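Local coordinates for protein beta-N-acetylhexosaminidase (Streptomyces plicatus, PDB 1JAK) that probably removes terminal N-acetylhexosamine units from glycans by substrate-assisted catalysis, as a family 20 glycoside hydrolase built on an alpha/beta barrel, at residues Gln124-Arg127 / Gln128-Pro132; Gly473-Pro476 / Ala477-Asp481. One frame throughout, in Å; residues are numbered along the deposited sequence.

Contact 1 (Gln124-Arg127 / Gln128-Pro132); sequences QTLR and QLLPP
Gln128 CG lies beside its own backbone N (chi1 -78°) and the side chain then runs extended (chi2 -173°), so its amide reaches back along the helix toward the carbonyl of Gln124. A water closes that step, donating to Gln124 O at 2.7 Å and accepting from Gln128 NE2 at 3.0 Å, while Gln128 OE1 takes the backbone N of Ile28. The next residue, Leu129, lies alongside Thr125 one turn before it, pointing the same way, its CD1 4.1 Å from Thr125 CG2; Thr125 packs on Ile151 and Leu129 on Val146 of strand 145-153. The backbone marks the end of helix 116-129. Gln128 N reaches Thr125 O at 3.0 Å from well above the carbonyl plane, a three-residue step, and Leu129 N divides weakly between Thr125 O and Leu126 O. Leu130, the first residue to leave helical geometry, still gives its N to Leu126 O (3.1 Å, 151°). On the other flank, Arg127 NH1 meets an in-plane lone pair of Gln124 OE1 at 2.9 Å. With Tyr63 OH bonded to Gln124 NE2, both ends of that carboxamide are engaged, which fixes its rotation, and the oxygen probably eases the closeness of Arg127 and Arg185.

Contact 2 (Gly473-Pro476 / Ala477-Asp481); sequences GWSP and ASTHD
Thr479 CG2 sits over one face of the Pro476 ring, displaced toward its CG-CD edge and nearest CD at 3.9 Å. The carbonyl group of Pro476 is approached by Thr479 in two directions: the hydroxyl OG1 lies in its plane, 2.7 Å from Pro476 O, and the backbone N of Thr479 sits above that plane, 3.0 Å from the same oxygen. The hydroxyl donates to the carbonyl. It can do so because Thr479 OG1 is turned between its own backbone N and carbonyl carbon (chi1 65°), which puts the hydroxyl on the same acceptor as the N-H. The oxygen is thus gripped twice by one residue. Ser475 CB lies 3.4 Å from Thr479 OG1. Ser475 is where the chain leaves helix 465-474; its own OG is bonded to Ala30 O. What follows is a short 3-10 turn over residues 477-479: the Thr479 N to Pro476 O bond is its first three-residue step, and His480 N to Ala477 O, at 3.0 Å, is the next. Ser478, exposed, brings its OG within 3.8 Å of Pro476 CB. Beyond the turn, the His480 ring stacks on Tyr424 and gives its NE2 to the backbone O of that residue. Asp481 takes the N-cap position of helix 482-490: its side chain caps a backbone N just beyond it, and OD2 is also hydrogen-bonded to Thr484 OG1.

From the N terminus, contact 1 comes first, ending helix 116-129 in the family 20 domain 2 region, where the chain turns off toward strand 145-153. Contact 2 opens long after it has closed, past the eighth strand of the barrel, and forms the turn between helix 465-474 and helix 482-490. The two neither nest nor cross; the centres of contact 1 and contact 2 lie about 20 Å apart, with about 7 Å between the nearest atoms of contact 1 and contact 2. Shared neighbours join them: Lys187 bonds to Thr125 and makes a cation-pi contact with Trp474, which also meets His121 edge-to-face. Val27 and Ile28 meet contact 1, Pro29 and Ala30 contact 2, tying helix 116-129 to the end of helix 465-474.

Contact 1 (Gln124-Arg127 / Gln128-Pro132)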
ATOM      1  N   GLN A 124      -6.807 -13.744  -4.060  1.00  8.00           N
ATOM      2  CA  GLN A 124      -7.408 -12.425  -4.211  1.00  6.90           C
ATOM      3  C   GLN A 124      -8.257 -12.366  -5.480  1.00  7.79           C
ATOM      4  O   GLN A 124      -9.250 -11.650  -5.543  1.00  8.72           O
ATOM      5  CB  GLN A 124      -6.329 -11.339  -4.255  1.00  6.48           C
ATOM      6  CG  GLN A 124      -5.446 -11.278  -3.009  1.00  8.27           C
ATOM      7  CD  GLN A 124      -6.247 -11.249  -1.715  1.00  9.58           C
ATOM      8  OE1 GLN A 124      -7.323 -10.654  -1.648  1.00  6.99           O
ATOM      9  NE2 GLN A 124      -5.715 -11.883  -0.676  1.00  9.82           N
ATOM     10  N   THR A 125      -7.857 -13.118  -6.497  1.00  8.48           N
ATOM     11  CA  THR A 125      -8.620 -13.158  -7.735  1.00  8.53           C
ATOM     12  C   THR A 125      -9.876 -13.994  -7.506  1.00  7.83           C
ATOM     13  O   THR A 125     -10.974 -13.616  -7.921  1.00  8.52           O
ATOM     14  CB  THR A 125      -7.784 -13.772  -8.869  1.00  7.93           C
ATOM     15  OG1 THR A 125      -6.750 -12.850  -9.231  1.00  8.97           O
ATOM     16  CG2 THR A 125      -8.654 -14.073 -10.089  1.00  9.12           C
ATOM     17  N   LEU A 126      -9.709 -15.125  -6.828  1.00  8.43           N
ATOM     18  CA  LEU A 126     -10.831 -16.013  -6.547  1.00  9.46           C
ATOM     19  C   LEU A 126     -11.965 -15.314  -5.801  1.00  9.80           C
ATOM     20  O   LEU A 126     -13.139 -15.513  -6.119  1.00  9.98           O
ATOM     21  CB  LEU A 126     -10.354 -17.226  -5.741  1.00  8.77           C
ATOM     22  CG  LEU A 126     -11.429 -18.232  -5.314  1.00 10.32           C
ATOM     23  CD1 LEU A 126     -12.138 -18.800  -6.547  1.00  9.23           C
ATOM     24  CD2 LEU A 126     -10.777 -19.354  -4.514  1.00 10.46           C
ATOM     25  N   ARG A 127     -11.627 -14.485  -4.815  1.00  9.89           N
ATOM     26  CA  ARG A 127     -12.666 -13.808  -4.050  1.00 10.27           C
ATOM     27  C   ARG A 127     -13.457 -12.808  -4.891  1.00  9.53           C
ATOM     28  O   ARG A 127     -14.552 -12.401  -4.508  1.00  9.91           O
ATOM     29  CB  ARG A 127     -12.073 -13.130  -2.805  1.00 11.71           C
ATOM     30  CG  ARG A 127     -11.063 -12.042  -3.078  1.00 12.65           C
ATOM     31  CD  ARG A 127     -10.265 -11.693  -1.817  1.00 11.54           C
ATOM     32  NE  ARG A 127     -11.095 -11.177  -0.727  1.00 10.15           N
ATOM     33  CZ  ARG A 127     -10.612 -10.535   0.335  1.00 10.11           C
ATOM     34  NH1 ARG A 127      -9.305 -10.331   0.448  1.00  8.11           N
ATOM     35  NH2 ARG A 127     -11.432 -10.083   1.277  1.00  9.34           N
ATOM     36  N   GLN A 128     -12.910 -12.417  -6.041  1.00  9.10           N
ATOM     37  CA  GLN A 128     -13.614 -11.496  -6.924  1.00  8.83           C
ATOM     38  C   GLN A 128     -14.461 -12.266  -7.941  1.00 10.09           C
ATOM     39  O   GLN A 128     -15.427 -11.731  -8.486  1.00 10.27           O
ATOM     40  CB  GLN A 128     -12.626 -10.564  -7.637  1.00  8.84           C
ATOM     41  CG  GLN A 128     -12.132  -9.431  -6.739  1.00  8.17           C
ATOM     42  CD  GLN A 128     -11.289  -8.410  -7.486  1.00 10.67           C
ATOM     43  OE1 GLN A 128     -11.616  -8.023  -8.606  1.00 11.10           O
ATOM     44  NE2 GLN A 128     -10.210  -7.954  -6.856  1.00  9.06           N
ATOM     45  N   LEU A 129     -14.103 -13.524  -8.185  1.00 10.35           N
ATOM     46  CA  LEU A 129     -14.862 -14.360  -9.112  1.00 10.37           C
ATOM     47  C   LEU A 129     -16.132 -14.833  -8.406  1.00 10.09           C
ATOM     48  O   LEU A 129     -17.171 -15.033  -9.033  1.00 10.75           O
ATOM     49  CB  LEU A 129     -14.020 -15.555  -9.571  1.00  9.32           C
ATOM     50  CG  LEU A 129     -12.793 -15.178 -10.412  1.00 10.21           C
ATOM     51  CD1 LEU A 129     -11.965 -16.414 -10.712  1.00 11.31           C
ATOM     52  CD2 LEU A 129     -13.248 -14.504 -11.705  1.00 10.75           C
ATOM     53  N   LEU A 130     -16.041 -15.008  -7.090  1.00  9.90           N
ATOM     54  CA  LEU A 130     -17.197 -15.412  -6.298  1.00  9.84           C
ATOM     55  C   LEU A 130     -18.127 -14.200  -6.215  1.00 10.25           C
ATOM     56  O   LEU A 130     -17.696 -13.070  -6.455  1.00 10.70           O
ATOM     57  CB  LEU A 130     -16.749 -15.847  -4.899  1.00  9.85           C
ATOM     58  CG  LEU A 130     -16.049 -17.207  -4.848  1.00 10.69           C
ATOM     59  CD1 LEU A 130     -15.371 -17.402  -3.499  1.00 10.85           C
ATOM     60  CD2 LEU A 130     -17.077 -18.306  -5.096  1.00 10.64           C
ATOM     61  N   PRO A 131     -19.415 -14.419  -5.893  1.00 10.97           N
ATOM     62  CA  PRO A 131     -20.412 -13.345  -5.786  1.00 10.94           C
ATOM     63  C   PRO A 131     -20.238 -12.430  -4.574  1.00 10.63           C
ATOM     64  O   PRO A 131     -19.596 -12.801  -3.593  1.00 10.49           O
ATOM     65  CB  PRO A 131     -21.731 -14.110  -5.747  1.00 11.96           C
ATOM     66  CG  PRO A 131     -21.351 -15.347  -4.986  1.00 11.47           C
ATOM     67  CD  PRO A 131     -20.032 -15.732  -5.628  1.00 11.52           C
ATOM     68  N   PRO A 132     -20.822 -11.221  -4.629  1.00 11.57           N
ATOM     69  CA  PRO A 132     -20.746 -10.228  -3.550  1.00 10.89           C
ATOM     70  C   PRO A 132     -21.133 -10.781  -2.181  1.00 10.24           C
ATOM     71  O   PRO A 132     -20.633 -10.324  -1.155  1.00 10.14           O
ATOM     72  CB  PRO A 132     -21.713  -9.140  -4.014  1.00 11.35           C
ATOM     73  CG  PRO A 132     -21.626  -9.223  -5.503  1.00 12.77           C
ATOM     74  CD  PRO A 132     -21.638 -10.713  -5.747  1.00 12.75           C
TER
HETATM   75  O   HOH W   1      -9.655  -9.336  -4.240  1.00  8.54           O

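Contact 2 (Gly473-Pro476 / Ala477-Asp481)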
ATOM      1  N   GLY A 473       0.115  -0.927 -11.157  1.00  8.14           N
ATOM      2  CA  GLY A 473       1.314  -1.615 -10.727  1.00  8.08           C
ATOM      3  C   GLY A 473       1.382  -3.064 -11.175  1.00  8.76           C
ATOM      4  O   GLY A 473       2.465  -3.591 -11.420  1.00  8.35           O
ATOM      5  N   TRP A 474       0.223  -3.703 -11.309  1.00  8.06           N
ATOM      6  CA  TRP A 474       0.174  -5.117 -11.670  1.00  8.11           C
ATOM      7  C   TRP A 474      -0.086  -5.517 -13.127  1.00  9.30           C
ATOM      8  O   TRP A 474       0.653  -6.328 -13.699  1.00  8.96           O
ATOM      9  CB  TRP A 474      -0.865  -5.815 -10.773  1.00  8.65           C
ATOM     10  CG  TRP A 474      -1.040  -7.283 -11.060  1.00  9.37           C
ATOM     11  CD1 TRP A 474      -1.663  -7.844 -12.145  1.00  9.69           C
ATOM     12  CD2 TRP A 474      -0.527  -8.374 -10.286  1.00  8.85           C
ATOM     13  NE1 TRP A 474      -1.560  -9.215 -12.094  1.00  8.81           N
ATOM     14  CE2 TRP A 474      -0.868  -9.567 -10.966  1.00  8.67           C
ATOM     15  CE3 TRP A 474       0.192  -8.461  -9.085  1.00  8.59           C
ATOM     16  CZ2 TRP A 474      -0.513 -10.832 -10.485  1.00  8.03           C
ATOM     17  CZ3 TRP A 474       0.545  -9.722  -8.606  1.00  9.41           C
ATOM     18  CH2 TRP A 474       0.192 -10.890  -9.307  1.00  9.88           C
ATOM     19  N   SER A 475      -1.137  -4.956 -13.714  1.00 10.18           N
ATOM     20  CA  SER A 475      -1.555  -5.307 -15.068  1.00  9.11           C
ATOM     21  C   SER A 475      -0.671  -4.893 -16.237  1.00 10.88           C
ATOM     22  O   SER A 475       0.069  -3.914 -16.164  1.00  9.69           O
ATOM     23  CB  SER A 475      -2.970  -4.782 -15.304  1.00  8.88           C
ATOM     24  OG  SER A 475      -3.851  -5.263 -14.303  1.00  9.06           O
ATOM     25  N   PRO A 476      -0.735  -5.659 -17.340  1.00 10.54           N
ATOM     26  CA  PRO A 476       0.061  -5.354 -18.532  1.00 12.19           C
ATOM     27  C   PRO A 476      -0.458  -4.059 -19.152  1.00 11.52           C
ATOM     28  O   PRO A 476      -1.650  -3.768 -19.086  1.00 11.60           O
ATOM     29  CB  PRO A 476      -0.196  -6.557 -19.440  1.00 13.02           C
ATOM     30  CG  PRO A 476      -0.522  -7.664 -18.470  1.00 12.71           C
ATOM     31  CD  PRO A 476      -1.412  -6.959 -17.484  1.00 12.67           C
ATOM     32  N   ALA A 477       0.431  -3.282 -19.757  1.00 12.80           N
ATOM     33  CA  ALA A 477       0.021  -2.035 -20.381  1.00 14.11           C
ATOM     34  C   ALA A 477      -1.084  -2.285 -21.405  1.00 14.31           C
ATOM     35  O   ALA A 477      -1.997  -1.474 -21.557  1.00 14.46           O
ATOM     36  CB  ALA A 477       1.217  -1.370 -21.051  1.00 14.89           C
ATOM     37  N   SER A 478      -1.007  -3.420 -22.093  1.00 14.76           N
ATOM     38  CA  SER A 478      -1.994  -3.760 -23.112  1.00 15.13           C
ATOM     39  C   SER A 478      -3.425  -3.881 -22.594  1.00 14.95           C
ATOM     40  O   SER A 478      -4.375  -3.780 -23.372  1.00 15.76           O
ATOM     41  CB  SER A 478      -1.594  -5.059 -23.820  1.00 16.32           C
ATOM     42  OG  SER A 478      -1.550  -6.147 -22.917  1.00 16.34           O
ATOM     43  N   THR A 479      -3.590  -4.094 -21.289  1.00 13.88           N
ATOM     44  CA  THR A 479      -4.927  -4.228 -20.718  1.00 13.44           C
ATOM     45  C   THR A 479      -5.486  -2.903 -20.217  1.00 14.26           C
ATOM     46  O   THR A 479      -6.659  -2.820 -19.850  1.00 14.59           O
ATOM     47  CB  THR A 479      -4.949  -5.212 -19.533  1.00 13.51           C
ATOM     48  OG1 THR A 479      -4.159  -4.684 -18.460  1.00 13.20           O
ATOM     49  CG2 THR A 479      -4.398  -6.570 -19.952  1.00 13.06           C
ATOM     50  N   HIS A 480      -4.651  -1.869 -20.206  1.00 13.52           N
ATOM     51  CA  HIS A 480      -5.074  -0.556 -19.726  1.00 14.49           C
ATOM     52  C   HIS A 480      -6.048   0.143 -20.668  1.00 14.65           C
ATOM     53  O   HIS A 480      -5.744   0.374 -21.839  1.00 15.52           O
ATOM     54  CB  HIS A 480      -3.849   0.331 -19.486  1.00 13.29           C
ATOM     55  CG  HIS A 480      -4.172   1.637 -18.829  1.00 14.44           C
ATOM     56  ND1 HIS A 480      -4.654   2.724 -19.529  1.00 15.41           N
ATOM     57  CD2 HIS A 480      -4.114   2.019 -17.532  1.00 13.07           C
ATOM     58  CE1 HIS A 480      -4.879   3.719 -18.688  1.00 15.31           C
ATOM     59  NE2 HIS A 480      -4.561   3.317 -17.470  1.00 13.32           N
ATOM     60  N   ASP A 481      -7.222   0.480 -20.141  1.00 13.72           N
ATOM     61  CA  ASP A 481      -8.264   1.153 -20.908  1.00 14.56           C
ATOM     62  C   ASP A 481      -9.378   1.585 -19.966  1.00 13.61           C
ATOM     63  O   ASP A 481     -10.049   0.746 -19.369  1.00 14.61           O
ATOM     64  CB  ASP A 481      -8.838   0.215 -21.971  1.00 15.98           C
ATOM     65  CG  ASP A 481      -9.921   0.874 -22.798  1.00 19.02           C
ATOM     66  OD1 ASP A 481      -9.612   1.858 -23.504  1.00 19.83           O
ATOM     67  OD2 ASP A 481     -11.080   0.412 -22.740  1.00 19.11           O
TER